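Local atomic coordinates of tautomerase domain-containing protein (Gammaproteobacteria bacterium SG8_31, PDB entry 7M59), a protein that belongs to the tautomerase superfamily of small beta-alpha-beta proteins and assembles from six short chains. Residues A22-V27 against I38-R43. Sequence-based numbering, arbitrary orientation.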
loop_
_atom_site.group_PDB
_atom_site.type_symbol
_atom_site.label_atom_id
_atom_site.label_comp_id
_atom_site.label_asym_id
_atom_site.label_seq_id
_atom_site.Cartn_x
_atom_site.Cartn_y
_atom_site.Cartn_z
ATOM N N ALA A 22 6.023 17.646 -8.903
ATOM C CA ALA A 22 5.647 18.553 -7.823
ATOM C C ALA A 22 5.703 17.856 -6.468
ATOM O O ALA A 22 6.113 18.460 -5.471
ATOM C CB ALA A 22 4.253 19.116 -8.079
ATOM N N ILE A 23 5.293 16.587 -6.412
ATOM C CA ILE A 23 5.402 15.838 -5.161
ATOM C C ILE A 23 6.862 15.629 -4.787
ATOM O O ILE A 23 7.237 15.736 -3.614
ATOM C CB ILE A 23 4.641 14.502 -5.265
ATOM C CG1 ILE A 23 3.137 14.768 -5.232
ATOM C CG2 ILE A 23 5.049 13.567 -4.124
ATOM C CD1 ILE A 23 2.261 13.539 -5.534
ATOM N N THR A 24 7.709 15.324 -5.774
ATOM C CA THR A 24 9.130 15.135 -5.499
ATOM C C THR A 24 9.733 16.396 -4.886
ATOM O O THR A 24 10.436 16.333 -3.869
ATOM C CB THR A 24 9.859 14.742 -6.789
ATOM O OG1 THR A 24 9.275 13.538 -7.312
ATOM C CG2 THR A 24 11.355 14.505 -6.530
ATOM N N ARG A 25 9.442 17.557 -5.483
ATOM C CA ARG A 25 9.918 18.822 -4.927
ATOM C C ARG A 25 9.338 19.077 -3.541
ATOM O O ARG A 25 10.062 19.490 -2.626
ATOM C CB ARG A 25 9.563 19.979 -5.865
ATOM C CG ARG A 25 10.352 20.002 -7.164
ATOM C CD ARG A 25 10.153 21.327 -7.892
ATOM N NE ARG A 25 8.747 21.572 -8.203
ATOM C CZ ARG A 25 8.131 21.113 -9.291
ATOM N NH1 ARG A 25 8.797 20.387 -10.179
ATOM N NH2 ARG A 25 6.849 21.386 -9.493
ATOM N N ALA A 26 8.032 18.838 -3.365
ATOM C CA ALA A 26 7.399 19.069 -2.068
ATOM C C ALA A 26 8.037 18.220 -0.975
ATOM O O ALA A 26 8.321 18.716 0.121
ATOM C CB ALA A 26 5.896 18.791 -2.148
ATOM N N VAL A 27 8.258 16.931 -1.247
ATOM C CA VAL A 27 8.856 16.066 -0.236
ATOM C C VAL A 27 10.288 16.503 0.060
ATOM O O VAL A 27 10.690 16.621 1.223
ATOM C CB VAL A 27 8.779 14.595 -0.685
ATOM C CG1 VAL A 27 9.601 13.693 0.236
ATOM C CG2 VAL A 27 7.320 14.164 -0.715
ATOM N N ILE A 38 13.873 9.570 -3.380
ATOM C CA ILE A 38 12.425 9.690 -3.532
ATOM C C ILE A 38 11.956 8.790 -4.670
ATOM O O ILE A 38 12.550 8.766 -5.755
ATOM C CB ILE A 38 12.015 11.151 -3.775
ATOM C CG1 ILE A 38 12.383 12.011 -2.561
ATOM C CG2 ILE A 38 10.527 11.240 -4.068
ATOM C CD1 ILE A 38 12.174 13.494 -2.777
ATOM N N TYR A 39 10.881 8.041 -4.423
ATOM C CA TYR A 39 10.279 7.173 -5.428
ATOM C C TYR A 39 8.779 7.440 -5.386
ATOM O O TYR A 39 8.131 7.176 -4.366
ATOM C CB TYR A 39 10.609 5.708 -5.136
ATOM C CG TYR A 39 10.399 4.684 -6.242
ATOM C CD1 TYR A 39 11.346 3.689 -6.459
ATOM C CD2 TYR A 39 9.232 4.658 -7.015
ATOM C CE1 TYR A 39 11.161 2.716 -7.432
ATOM C CE2 TYR A 39 9.043 3.684 -7.998
ATOM C CZ TYR A 39 10.014 2.718 -8.192
ATOM O OH TYR A 39 9.848 1.737 -9.139
ATOM N N VAL A 40 8.246 8.015 -6.461
ATOM C CA VAL A 40 6.818 8.278 -6.601
ATOM C C VAL A 40 6.223 7.210 -7.505
ATOM O O VAL A 40 6.767 6.912 -8.576
ATOM C CB VAL A 40 6.554 9.682 -7.166
ATOM C CG1 VAL A 40 5.061 9.910 -7.327
ATOM C CG2 VAL A 40 7.156 10.737 -6.253
ATOM N N LEU A 41 5.111 6.631 -7.078
ATOM C CA LEU A 41 4.447 5.571 -7.820
ATOM C C LEU A 41 2.993 5.969 -8.017
ATOM O O LEU A 41 2.312 6.307 -7.047
ATOM C CB LEU A 41 4.551 4.240 -7.068
ATOM C CG LEU A 41 3.750 3.102 -7.690
ATOM C CD1 LEU A 41 4.408 2.685 -9.007
ATOM C CD2 LEU A 41 3.715 1.954 -6.712
ATOM N N ILE A 42 2.524 5.943 -9.265
ATOM C CA ILE A 42 1.169 6.359 -9.609
ATOM C C ILE A 42 0.370 5.134 -10.030
ATOM O O ILE A 42 0.827 4.340 -10.864
ATOM C CB ILE A 42 1.169 7.403 -10.738
ATOM C CG1 ILE A 42 1.955 8.649 -10.315
ATOM C CG2 ILE A 42 -0.268 7.752 -11.116
ATOM C CD1 ILE A 42 2.291 9.577 -11.490
ATOM N N ARG A 43 -0.823 4.980 -9.464
ATOM C CA ARG A 43 -1.763 3.950 -9.885
ATOM C C ARG A 43 -3.097 4.606 -10.201
ATOM O O ARG A 43 -3.580 5.428 -9.417
ATOM C CB ARG A 43 -1.961 2.887 -8.793
ATOM C CG ARG A 43 -0.749 1.991 -8.564
ATOM C CD ARG A 43 -1.051 0.921 -7.496
ATOM N NE ARG A 43 -1.273 1.544 -6.189
ATOM C CZ ARG A 43 -0.397 1.539 -5.184
ATOM N NH1 ARG A 43 0.780 0.911 -5.290
ATOM N NH2 ARG A 43 -0.703 2.160 -4.050
#
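Ile38 puts its CD1 methyl against the helix at the point where Thr24 and Val27 sit one turn apart. That methyl lies 3.5 Å from the backbone O of Thr24, 4.0 Å from Thr24 CG2 and 4.0 Å from Val27 CG1. It gets there because CG1 of Ile38 stands anti to the carbonyl carbon (chi1 -63°) and the chain then runs on extended; Ile38 and Val27 pass each other in opposite directions. This is the tight end. Further along strand 39-45 the contact thins to one methyl, Val40 CG2, which meets Thr24 OG1 at 3.7 Å and Ile23 CG2 at 4.1 Å. The Thr24 hydroxyl only brushes that methyl, since its hydrogen bond goes back to Ala20 O within the helix. Beyond Val40 segment 22-27 makes no further contact, and Ile42 packs instead on Met19 and Lys16, earlier in the same helix; on the helix's far side Arg25 turns out to solvent. Ile23 and Val27 also rest on Ile3 of the neighbouring parallel strand 2-8, and both pack against the helix of a neighbouring subunit. Helix 13-31 thus lies across the two strands it connects, the beta-alpha-beta crossover of the tautomerase (MIF clan) fold.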